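Local atomic coordinates of outer membrane porin F (Pseudomonas aeruginosa, PDB entry 4RLC), a protein that probably acts as an outer membrane porin, its N-terminal domain forming an eight-stranded beta-barrel associated with small-molecule transport. Residues A[20-25]-A[141-146]; A[50-53]-A[57-60]; A[89-94]-A[133-138]. All blocks are in the same frame, centred on the assembly; numbering follows the deposited sequence. Where two conformers were deposited one is given.

Interaction 1 (A[20-25]-A[141-146]); sequences SVEIEA and NFFAKA. With C8E ((hydroxyethyloxy)tri(ethyloxy)octane), chain F; C8E ((hydroxyethyloxy)tri(ethyloxy)octane), chain C.
E24 holds CG trans to its backbone N (chi1 -178°) and runs straight on to its carboxylate, and the equally extended K145 meets it at about a right angle. Both lie inside an eight-stranded antiparallel beta-barrel. Strands 21-30 and 142-153 are not paired; each flanks strand 164-174, and the axes of 21-25 and 142-146 stay 9.1 Å apart at closest approach, so side chains must bridge the gap. The ammonium of K145 grips both carboxylate oxygens: NZ lies 2.8 Å from E24 OE2, on that oxygen's syn lone pair, and a weak second bond of 3.2 Å joins NZ to E24 OE1. A water closes a small ring over this salt bridge, donating a hydrogen bond to E24 OE1 at 3.0 Å and accepting one from K145 NZ at 2.9 Å.

Both glutamates meet the outer end of the F143 ring. E24 OE1 comes to its edge, in the ring plane, 3.6 Å from CE1 of F143, with the carboxylate turned almost upright to the ring (85°). E22 arrives differently: its carboxylate, whose oxygens are bonded by K135, Y137 and N174, is tilted only 33° from the ring. On the outer surface, I23 packs against a detergent molecule. The closest touch between E22 and F143 is made obliquely, from E22 CD to F143 CE2 at 3.5 Å.

Interaction 2 (A[50-53]-A[57-60]); sequences YFLT and ELAL. With C8E ((hydroxyethyloxy)tri(ethyloxy)octane), chain C; C8E ((hydroxyethyloxy)tri(ethyloxy)octane), chain H.
The F51 ring lies flat beneath the aliphatic part of E57, where the strands of a beta-hairpin approach their turn. A CH-pi contact forms as E57 CB sits 3.9 Å from the F51 ring centroid, almost on the ring normal. With CG trans to its backbone N (chi1 176°) and the chain extended beyond, E57 sets its carboxylate over the CE1-CZ rim of the ring, the two planes 17° apart; E57 OE1, salt-bridged to K135, is 3.8 Å from F51 CZ. The pair is non-hydrogen-bonded, both side chains facing the barrel interior.

Y50 and L58 form the adjacent hydrogen-bonded pair, Y50 N to L58 O at 2.8 Å and L58 N to Y50 O at 2.9 Å, and project toward the detergent-covered exterior. There Y50 CB packs against an octyl chain; with CG trans to N (chi1 178°), the Y50 hydroxyl bonds to OD1 of N19. L52 leans its CD1 branch onto L58, modelled in two conformers, so the precise fit is uncertain.

The hairpin is flanked by strand 21-30, just ahead of which N19 and S20 bond to the F51 backbone, and by strand 80-91, which pairs with E57 and brings H91 against F51.

Interaction 3 (A[89-94]-A[133-138]); sequences IYHFGT and GLKYYF. With C8E ((hydroxyethyloxy)tri(ethyloxy)octane), chain B.
K135 reaches the imidazole edge of H91 across the interior of an antiparallel beta-barrel. Strands 120-137 and 80-91 are both neighbours of strand 98-115 but not of each other, and the CA atoms of H91 and K135 are 8.8 Å apart, so the long lysine spans the width of the intervening strand.

Its path can be followed atom by atom. CB points toward the segment 89-94, and CG continues from it trans to the carbonyl carbon (chi1 -70°). At CD the chain first meets the histidine, 3.6 Å from H91 NE2, and also lies near H91 CD2. A bend at chi3 (71°) then sets the remainder off the NE2 corner: K135 CE lies at the edge of the imidazole, in its plane, 3.7 Å from H91 NE2. The tip, K135 NZ, donates a hydrogen bond to H91 NE2 at 3.0 Å, lying only 8° out of the ring plane. The lysine side chain as a whole also touches Y102 of the intervening strand.

The other ring nitrogen, H91 ND1, is bonded to the carbonyl of D55, which fixes the ring's rotation and is consistent with a neutral imidazole protonated at ND1. The ammonium is further held by salt bridges to E22 and E57 and by a cation-pi contact with F143; these anions would favour its charged form. Y137 stands beside this cluster, its hydroxyl bonded to E22 rather than to H91.

On the outer surface, one detergent molecule touches both segments, at F92 and at G133 and L134. L134 packs against its alkyl chain, and the F92 ring is sandwiched, with Y90 CE2 over one face and detergent C10 over the other, 3.6 Å from F92 CE1.

How the interactions relate
Interactions 1 and 3 are buried contacts inside the barrel and join strands that share a neighbour, so long side chains, mostly polar but with the F143 ring among them, span the gap; interaction 2, partly buried, joins directly paired strands through backbone hydrogen bonds, with one face inward and the other toward detergent. Their chemistry differs accordingly: a salt bridge with a water in interaction 1, a ring face under a glutamate chain in interaction 2, and a lysine-histidine hydrogen bond in interaction 3. E22, E57, K135 and H91 form one polar cluster, with the E24-K145 bridge apart from it. The ammonium of K135 ties E22 to E57 and probably offsets the closeness of these two carboxylates.

Interaction 1 (A[20-25]-A[141-146])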
loop_
_atom_site.group_PDB
_atom_site.type_symbol
_atom_site.label_atom_id
_atom_site.label_comp_id
_atom_site.label_asym_id
_atom_site.label_seq_id
_atom_site.Cartn_x
_atom_site.Cartn_y
_atom_site.Cartn_z
ATOM N N SER A 20 16.023 -9.495 0.379
ATOM C CA SER A 20 16.084 -8.209 1.036
ATOM C C SER A 20 14.725 -7.854 1.666
ATOM O O SER A 20 13.689 -8.447 1.317
ATOM C CB SER A 20 16.557 -7.108 0.081
ATOM O OG SER A 20 15.568 -6.821 -0.900
ATOM N N VAL A 21 14.753 -6.953 2.642
ATOM C CA VAL A 21 13.577 -6.462 3.346
ATOM C C VAL A 21 13.431 -4.978 3.171
ATOM O O VAL A 21 14.424 -4.271 3.097
ATOM C CB VAL A 21 13.616 -6.811 4.857
ATOM C CG1 VAL A 21 12.410 -6.228 5.576
ATOM C CG2 VAL A 21 13.583 -8.309 4.997
ATOM N N GLU A 22 12.193 -4.486 3.109
ATOM C CA GLU A 22 11.899 -3.079 2.996
ATOM C C GLU A 22 10.933 -2.658 4.062
ATOM O O GLU A 22 9.968 -3.386 4.375
ATOM C CB GLU A 22 11.282 -2.705 1.596
ATOM C CG GLU A 22 12.348 -2.632 0.586
ATOM C CD GLU A 22 11.903 -2.256 -0.836
ATOM O OE1 GLU A 22 10.700 -2.120 -1.142
ATOM O OE2 GLU A 22 12.851 -2.145 -1.602
ATOM N N ILE A 23 11.218 -1.535 4.697
ATOM C CA ILE A 23 10.293 -0.878 5.570
ATOM C C ILE A 23 9.907 0.442 4.933
ATOM O O ILE A 23 10.763 1.158 4.441
ATOM C CB ILE A 23 10.971 -0.506 6.887
ATOM C CG1 ILE A 23 11.651 -1.743 7.429
ATOM C CG2 ILE A 23 9.969 0.076 7.852
ATOM C CD1 ILE A 23 10.707 -2.702 7.889
ATOM N N GLU A 24 8.614 0.751 4.975
ATOM C CA GLU A 24 8.079 1.935 4.237
ATOM C C GLU A 24 7.068 2.686 5.035
ATOM O O GLU A 24 6.298 2.054 5.829
ATOM C CB GLU A 24 7.410 1.425 2.933
ATOM C CG GLU A 24 6.843 2.508 2.043
ATOM C CD GLU A 24 6.253 1.901 0.767
ATOM O OE1 GLU A 24 6.807 0.906 0.280
ATOM O OE2 GLU A 24 5.227 2.424 0.279
ATOM N N ALA A 25 6.969 4.016 4.841
ATOM C CA ALA A 25 5.906 4.845 5.380
ATOM C C ALA A 25 5.176 5.358 4.157
ATOM O O ALA A 25 5.828 5.654 3.196
ATOM C CB ALA A 25 6.371 6.021 6.210
ATOM N N ASN A 141 19.935 1.892 -0.806
ATOM C CA ASN A 141 19.005 1.537 0.230
ATOM C C ASN A 141 17.730 2.347 0.321
ATOM O O ASN A 141 16.680 1.766 0.672
ATOM C CB ASN A 141 19.699 1.598 1.607
ATOM C CG ASN A 141 20.971 0.797 1.637
ATOM O OD1 ASN A 141 22.058 1.372 1.550
ATOM N ND2 ASN A 141 20.866 -0.540 1.779
ATOM N N PHE A 142 17.699 3.621 -0.076
ATOM C CA PHE A 142 16.545 4.437 0.159
ATOM C C PHE A 142 15.758 4.684 -1.160
ATOM O O PHE A 142 16.378 4.850 -2.155
ATOM C CB PHE A 142 16.912 5.790 0.734
ATOM C CG PHE A 142 17.383 5.723 2.180
ATOM C CD1 PHE A 142 16.447 5.813 3.187
ATOM C CD2 PHE A 142 18.680 5.647 2.454
ATOM C CE1 PHE A 142 16.867 5.763 4.513
ATOM C CE2 PHE A 142 19.143 5.552 3.812
ATOM C CZ PHE A 142 18.197 5.651 4.792
ATOM N N PHE A 143 14.447 4.653 -1.043
ATOM C CA PHE A 143 13.541 4.946 -2.196
ATOM C C PHE A 143 12.451 5.899 -1.804
ATOM O O PHE A 143 12.032 6.005 -0.690
ATOM C CB PHE A 143 13.008 3.649 -2.833
ATOM C CG PHE A 143 12.043 2.885 -1.983
ATOM C CD1 PHE A 143 10.670 3.160 -1.953
ATOM C CD2 PHE A 143 12.563 1.931 -1.074
ATOM C CE1 PHE A 143 9.826 2.403 -1.121
ATOM C CE2 PHE A 143 11.699 1.184 -0.275
ATOM C CZ PHE A 143 10.380 1.450 -0.248
ATOM N N ALA A 144 11.914 6.602 -2.834
ATOM C CA ALA A 144 10.680 7.310 -2.743
ATOM C C ALA A 144 9.721 6.624 -3.775
ATOM O O ALA A 144 10.195 6.070 -4.785
ATOM C CB ALA A 144 10.900 8.765 -3.091
ATOM N N LYS A 145 8.460 6.659 -3.482
ATOM C CA LYS A 145 7.434 5.946 -4.309
ATOM C C LYS A 145 6.244 6.846 -4.581
ATOM O O LYS A 145 5.830 7.628 -3.726
ATOM C CB LYS A 145 6.985 4.723 -3.472
ATOM C CG LYS A 145 5.785 3.914 -3.898
ATOM C CD LYS A 145 5.682 2.711 -2.963
ATOM C CE LYS A 145 4.298 2.124 -2.754
ATOM N NZ LYS A 145 4.457 0.849 -1.961
ATOM N N ALA A 146 5.690 6.792 -5.821
ATOM C CA ALA A 146 4.406 7.402 -6.126
ATOM C C ALA A 146 3.486 6.294 -6.623
ATOM O O ALA A 146 3.947 5.460 -7.413
ATOM C CB ALA A 146 4.570 8.363 -7.323
HETATM C C6 C8E F . 13.909 5.491 -19.765
HETATM C C7 C8E F . 13.741 6.948 -19.304
HETATM C C8 C8E F . 14.204 7.207 -17.866
HETATM O O9 C8E F . 13.353 8.174 -17.230
HETATM C C10 C8E F . 13.309 8.114 -15.794
HETATM C C11 C8E F . 13.607 9.513 -15.264
HETATM O O12 C8E F . 13.388 9.632 -13.859
HETATM C C13 C8E F . 12.025 9.475 -13.455
HETATM C C14 C8E F . 11.782 10.386 -12.263
HETATM O O15 C8E F . 10.488 10.105 -11.719
HETATM C C16 C8E F . 10.461 9.104 -10.693
HETATM C C17 C8E F . 9.482 9.502 -9.594
HETATM O O18 C8E F . 9.430 8.466 -8.608
HETATM C C19 C8E F . 8.516 8.707 -7.562
HETATM C C20 C8E F . 9.234 9.488 -6.515
HETATM O O21 C8E F . 8.450 10.582 -6.080
HETATM C C1 C8E C . -2.149 -4.552 12.056
HETATM C C2 C8E C . -1.109 -5.386 11.349
HETATM C C3 C8E C . 0.273 -4.723 11.272
HETATM C C4 C8E C . 0.844 -4.972 9.885
HETATM C C5 C8E C . 2.261 -4.466 9.653
HETATM C C6 C8E C . 2.549 -3.044 10.063
HETATM C C7 C8E C . 3.849 -2.602 9.404
HETATM C C8 C8E C . 4.346 -1.226 9.834
HETATM O O9 C8E C . 5.781 -1.201 9.675
HETATM C C10 C8E C . 6.407 0.005 9.203
HETATM C C11 C8E C . 6.763 0.973 10.335
HETATM O O12 C8E C . 7.634 2.046 9.899
HETATM C C13 C8E C . 6.988 3.150 9.261
HETATM C C14 C8E C . 6.285 4.050 10.273
HETATM O O15 C8E C . 4.992 4.415 9.780
HETATM C C16 C8E C . 4.365 5.500 10.456
HETATM C C17 C8E C . 3.640 6.308 9.411
HETATM O O18 C8E C . 2.491 6.917 9.964
HETATM O O HOH W 1 6.656 -0.988 -1.994
#

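Interaction 2 (A[50-53]-A[57-60])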
loop_
_atom_site.group_PDB
_atom_site.type_symbol
_atom_site.label_atom_id
_atom_site.label_comp_id
_atom_site.label_asym_id
_atom_site.label_seq_id
_atom_site.Cartn_x
_atom_site.Cartn_y
_atom_site.Cartn_z
ATOM N N TYR A 50 9.116 -8.237 1.916
ATOM C CA TYR A 50 10.169 -9.174 1.700
ATOM C C TYR A 50 10.271 -9.576 0.229
ATOM O O TYR A 50 9.294 -9.932 -0.376
ATOM C CB TYR A 50 9.917 -10.450 2.585
ATOM C CG TYR A 50 10.955 -11.496 2.388
ATOM C CD1 TYR A 50 12.231 -11.389 2.998
ATOM C CD2 TYR A 50 10.708 -12.571 1.564
ATOM C CE1 TYR A 50 13.219 -12.328 2.760
ATOM C CE2 TYR A 50 11.656 -13.531 1.339
ATOM C CZ TYR A 50 12.890 -13.444 1.938
ATOM O OH TYR A 50 13.769 -14.461 1.595
ATOM N N PHE A 51 11.501 -9.544 -0.300
ATOM C CA PHE A 51 11.751 -9.941 -1.675
ATOM C C PHE A 51 11.918 -11.442 -1.864
ATOM O O PHE A 51 12.983 -12.028 -1.530
ATOM C CB PHE A 51 12.916 -9.171 -2.243
ATOM C CG PHE A 51 12.517 -7.802 -2.750
ATOM C CD1 PHE A 51 12.349 -6.714 -1.874
ATOM C CD2 PHE A 51 12.233 -7.613 -4.055
ATOM C CE1 PHE A 51 11.968 -5.467 -2.321
ATOM C CE2 PHE A 51 11.828 -6.371 -4.510
ATOM C CZ PHE A 51 11.702 -5.308 -3.641
ATOM N N LEU A 52 10.856 -12.052 -2.393
ATOM C CA LEU A 52 10.874 -13.521 -2.691
ATOM C C LEU A 52 11.854 -13.796 -3.810
ATOM O O LEU A 52 12.566 -14.817 -3.748
ATOM C CB LEU A 52 9.545 -14.003 -3.044
ATOM C CG LEU A 52 8.439 -13.921 -2.038
ATOM C CD1 LEU A 52 7.196 -14.497 -2.702
ATOM C CD2 LEU A 52 8.766 -14.758 -0.808
ATOM N N THR A 53 11.953 -12.889 -4.808
ATOM C CA THR A 53 12.944 -12.968 -5.820
ATOM C C THR A 53 13.544 -11.555 -6.018
ATOM O O THR A 53 13.229 -10.632 -5.248
ATOM C CB THR A 53 12.309 -13.430 -7.172
ATOM O OG1 THR A 53 11.485 -12.348 -7.713
ATOM C CG2 THR A 53 11.478 -14.691 -7.027
ATOM N N GLU A 57 7.989 -8.985 -4.481
ATOM C CA GLU A 57 7.991 -8.650 -3.090
ATOM C C GLU A 57 6.591 -8.984 -2.510
ATOM O O GLU A 57 5.538 -8.737 -3.164
ATOM C CB GLU A 57 8.263 -7.175 -2.942
ATOM C CG GLU A 57 8.210 -6.598 -1.526
ATOM C CD GLU A 57 8.247 -5.077 -1.445
ATOM O OE1 GLU A 57 8.211 -4.327 -2.471
ATOM O OE2 GLU A 57 8.249 -4.606 -0.242
ATOM N N LEU A 58 6.580 -9.565 -1.310
ATOM C CA LEU A 58 5.372 -9.732 -0.544
ATOM C C LEU A 58 5.385 -8.643 0.538
ATOM O O LEU A 58 6.414 -8.427 1.175
ATOM C CB LEU A 58 5.362 -11.112 0.126
ATOM C CG LEU A 58 5.335 -12.300 -0.811
ATOM C CD1 LEU A 58 5.040 -13.564 -0.010
ATOM C CD2 LEU A 58 4.300 -12.080 -1.902
ATOM N N ALA A 59 4.280 -7.913 0.710
ATOM C CA ALA A 59 4.263 -6.814 1.701
ATOM C C ALA A 59 2.988 -6.871 2.494
ATOM O O ALA A 59 1.865 -7.068 1.963
ATOM C CB ALA A 59 4.385 -5.451 0.983
ATOM N N LEU A 60 3.157 -6.637 3.775
ATOM C CA LEU A 60 2.105 -6.459 4.740
ATOM C C LEU A 60 2.076 -4.966 5.128
ATOM O O LEU A 60 3.090 -4.353 5.532
ATOM C CB LEU A 60 2.479 -7.340 5.993
ATOM C CG LEU A 60 1.521 -7.223 7.165
ATOM C CD1 LEU A 60 0.151 -7.784 6.818
ATOM C CD2 LEU A 60 2.136 -7.998 8.388
HETATM C C1 C8E C . -2.149 -4.552 12.056
HETATM C C2 C8E C . -1.109 -5.386 11.349
HETATM C C3 C8E C . 0.273 -4.723 11.272
HETATM C C4 C8E C . 0.844 -4.972 9.885
HETATM C C5 C8E C . 2.261 -4.466 9.653
HETATM C C6 C8E C . 2.549 -3.044 10.063
HETATM C C7 C8E C . 3.849 -2.602 9.404
HETATM C C8 C8E C . 4.346 -1.226 9.834
HETATM O O9 C8E C . 5.781 -1.201 9.675
HETATM C C10 C8E C . 6.407 0.005 9.203
HETATM C C11 C8E C . 6.763 0.973 10.335
HETATM O O12 C8E C . 7.634 2.046 9.899
HETATM C C13 C8E C . 6.988 3.150 9.261
HETATM C C14 C8E C . 6.285 4.050 10.273
HETATM O O15 C8E C . 4.992 4.415 9.780
HETATM C C16 C8E C . 4.365 5.500 10.456
HETATM C C17 C8E C . 3.640 6.308 9.411
HETATM O O18 C8E C . 2.491 6.917 9.964
HETATM C C1 C8E H . 5.022 -10.468 4.219
HETATM C C2 C8E H . 5.702 -9.533 5.172
HETATM C C3 C8E H . 7.225 -9.642 5.169
HETATM C C4 C8E H . 7.785 -9.938 6.560
HETATM C C5 C8E H . 9.192 -10.519 6.554
HETATM C C6 C8E H . 9.711 -10.754 7.976
#

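Interaction 3 (A[89-94]-A[133-138])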
loop_
_atom_site.group_PDB
_atom_site.type_symbol
_atom_site.label_atom_id
_atom_site.label_comp_id
_atom_site.label_asym_id
_atom_site.label_seq_id
_atom_site.Cartn_x
_atom_site.Cartn_y
_atom_site.Cartn_z
ATOM N N ILE A 89 3.904 -7.701 -5.135
ATOM C CA ILE A 89 4.337 -6.590 -5.973
ATOM C C ILE A 89 5.421 -7.077 -6.948
ATOM O O ILE A 89 6.379 -7.747 -6.549
ATOM C CB ILE A 89 4.911 -5.490 -5.075
ATOM C CG1 ILE A 89 3.817 -4.973 -4.149
ATOM C CG2 ILE A 89 5.404 -4.354 -5.963
ATOM C CD1 ILE A 89 3.885 -5.638 -2.799
ATOM N N TYR A 90 5.173 -6.883 -8.241
ATOM C CA TYR A 90 6.128 -7.216 -9.235
ATOM C C TYR A 90 6.842 -5.948 -9.671
ATOM O O TYR A 90 6.173 -5.026 -10.184
ATOM C CB TYR A 90 5.435 -7.871 -10.496
ATOM C CG TYR A 90 6.498 -8.194 -11.543
ATOM C CD1 TYR A 90 7.337 -9.289 -11.401
ATOM C CD2 TYR A 90 6.737 -7.333 -12.576
ATOM C CE1 TYR A 90 8.315 -9.551 -12.305
ATOM C CE2 TYR A 90 7.734 -7.561 -13.492
ATOM C CZ TYR A 90 8.505 -8.676 -13.386
ATOM O OH TYR A 90 9.486 -8.836 -14.309
ATOM N N HIS A 91 8.173 -5.949 -9.635
ATOM C CA HIS A 91 9.012 -4.836 -9.995
ATOM C C HIS A 91 9.639 -5.042 -11.320
ATOM O O HIS A 91 10.318 -6.007 -11.600
ATOM C CB HIS A 91 10.136 -4.569 -9.000
ATOM C CG HIS A 91 9.664 -4.227 -7.623
ATOM N ND1 HIS A 91 9.153 -5.152 -6.731
ATOM C CD2 HIS A 91 9.700 -3.051 -6.947
ATOM C CE1 HIS A 91 8.898 -4.574 -5.569
ATOM N NE2 HIS A 91 9.209 -3.297 -5.679
ATOM N N PHE A 92 9.389 -4.055 -12.186
ATOM C CA PHE A 92 10.127 -3.923 -13.383
ATOM C C PHE A 92 11.506 -3.310 -13.163
ATOM O O PHE A 92 11.876 -2.959 -11.990
ATOM C CB PHE A 92 9.312 -3.126 -14.412
ATOM C CG PHE A 92 8.045 -3.799 -14.806
ATOM C CD1 PHE A 92 6.903 -3.682 -14.050
ATOM C CD2 PHE A 92 8.001 -4.595 -15.956
ATOM C CE1 PHE A 92 5.734 -4.369 -14.409
ATOM C CE2 PHE A 92 6.825 -5.223 -16.340
ATOM C CZ PHE A 92 5.702 -5.097 -15.568
ATOM N N GLY A 93 12.304 -3.254 -14.205
ATOM C CA GLY A 93 13.688 -2.741 -14.005
ATOM C C GLY A 93 14.499 -3.771 -13.213
ATOM O O GLY A 93 14.087 -4.955 -13.086
ATOM N N THR A 94 15.593 -3.306 -12.621
ATOM C CA THR A 94 16.487 -4.223 -11.927
ATOM C C THR A 94 16.838 -3.652 -10.605
ATOM O O THR A 94 16.769 -2.417 -10.416
ATOM C CB THR A 94 17.800 -4.458 -12.724
ATOM O OG1 THR A 94 18.397 -3.192 -12.986
ATOM C CG2 THR A 94 17.542 -5.178 -14.027
ATOM N N GLY A 133 2.727 1.657 -9.687
ATOM C CA GLY A 133 3.473 2.811 -9.212
ATOM C C GLY A 133 4.899 2.869 -9.681
ATOM O O GLY A 133 5.356 2.069 -10.507
ATOM N N LEU A 134 5.599 3.879 -9.143
ATOM C CA LEU A 134 7.004 4.133 -9.494
ATOM C C LEU A 134 7.783 4.129 -8.176
ATOM O O LEU A 134 7.411 4.876 -7.252
ATOM C CB LEU A 134 7.124 5.469 -10.127
ATOM C CG LEU A 134 6.380 5.540 -11.477
ATOM C CD1 LEU A 134 6.487 6.951 -12.001
ATOM C CD2 LEU A 134 6.934 4.539 -12.449
ATOM N N LYS A 135 8.840 3.334 -8.090
ATOM C CA LYS A 135 9.741 3.377 -6.917
ATOM C C LYS A 135 11.085 3.791 -7.438
ATOM O O LYS A 135 11.630 3.145 -8.355
ATOM C CB LYS A 135 9.836 2.018 -6.190
ATOM C CG LYS A 135 8.583 1.629 -5.465
ATOM C CD LYS A 135 8.632 0.153 -5.035
ATOM C CE LYS A 135 9.612 -0.095 -3.925
ATOM N NZ LYS A 135 9.282 -1.467 -3.332
ATOM N N TYR A 136 11.656 4.874 -6.910
ATOM C CA TYR A 136 12.931 5.331 -7.352
ATOM C C TYR A 136 13.899 5.168 -6.184
ATOM O O TYR A 136 13.820 5.871 -5.221
ATOM C CB TYR A 136 12.917 6.768 -7.842
ATOM C CG TYR A 136 14.098 7.090 -8.708
ATOM C CD1 TYR A 136 15.355 7.157 -8.202
ATOM C CD2 TYR A 136 13.979 7.282 -10.078
ATOM C CE1 TYR A 136 16.480 7.412 -8.973
ATOM C CE2 TYR A 136 15.090 7.519 -10.841
ATOM C CZ TYR A 136 16.339 7.638 -10.280
ATOM O OH TYR A 136 17.436 7.870 -11.087
ATOM N N TYR A 137 14.817 4.216 -6.383
ATOM C CA TYR A 137 15.938 4.001 -5.453
ATOM C C TYR A 137 17.001 5.029 -5.825
ATOM O O TYR A 137 17.779 4.869 -6.753
ATOM C CB TYR A 137 16.475 2.568 -5.561
ATOM C CG TYR A 137 15.487 1.527 -5.132
ATOM C CD1 TYR A 137 14.538 1.030 -6.019
ATOM C CD2 TYR A 137 15.493 0.969 -3.826
ATOM C CE1 TYR A 137 13.624 0.064 -5.631
ATOM C CE2 TYR A 137 14.584 -0.015 -3.442
ATOM C CZ TYR A 137 13.668 -0.526 -4.339
ATOM O OH TYR A 137 12.709 -1.490 -3.970
ATOM N N PHE A 138 17.093 6.073 -4.999
ATOM C CA PHE A 138 18.095 7.116 -5.158
ATOM C C PHE A 138 19.385 6.919 -4.428
ATOM O O PHE A 138 20.335 7.650 -4.703
ATOM C CB PHE A 138 17.437 8.483 -4.879
ATOM C CG PHE A 138 16.890 8.616 -3.488
ATOM C CD1 PHE A 138 17.740 8.949 -2.455
ATOM C CD2 PHE A 138 15.576 8.394 -3.210
ATOM C CE1 PHE A 138 17.253 9.091 -1.160
ATOM C CE2 PHE A 138 15.087 8.441 -1.894
ATOM C CZ PHE A 138 15.949 8.857 -0.889
HETATM C C1 C8E B . 1.661 7.422 -10.638
HETATM C C2 C8E B . 2.551 6.523 -11.477
HETATM C C3 C8E B . 1.867 5.324 -12.117
HETATM C C4 C8E B . 2.925 4.453 -12.766
HETATM C C5 C8E B . 2.478 3.305 -13.648
HETATM C C6 C8E B . 3.691 2.445 -14.002
HETATM C C7 C8E B . 3.409 0.971 -14.308
HETATM C C8 C8E B . 4.705 0.264 -14.716
HETATM O O9 C8E B . 4.519 -0.996 -15.383
HETATM C C10 C8E B . 5.389 -1.404 -16.475
HETATM C C11 C8E B . 6.801 -0.840 -16.614
HETATM O O12 C8E B . 7.232 -1.378 -17.866
HETATM C C13 C8E B . 8.604 -1.413 -18.248
HETATM C C14 C8E B . 9.289 -0.072 -18.160
HETATM O O15 C8E B . 9.909 -0.136 -16.864
#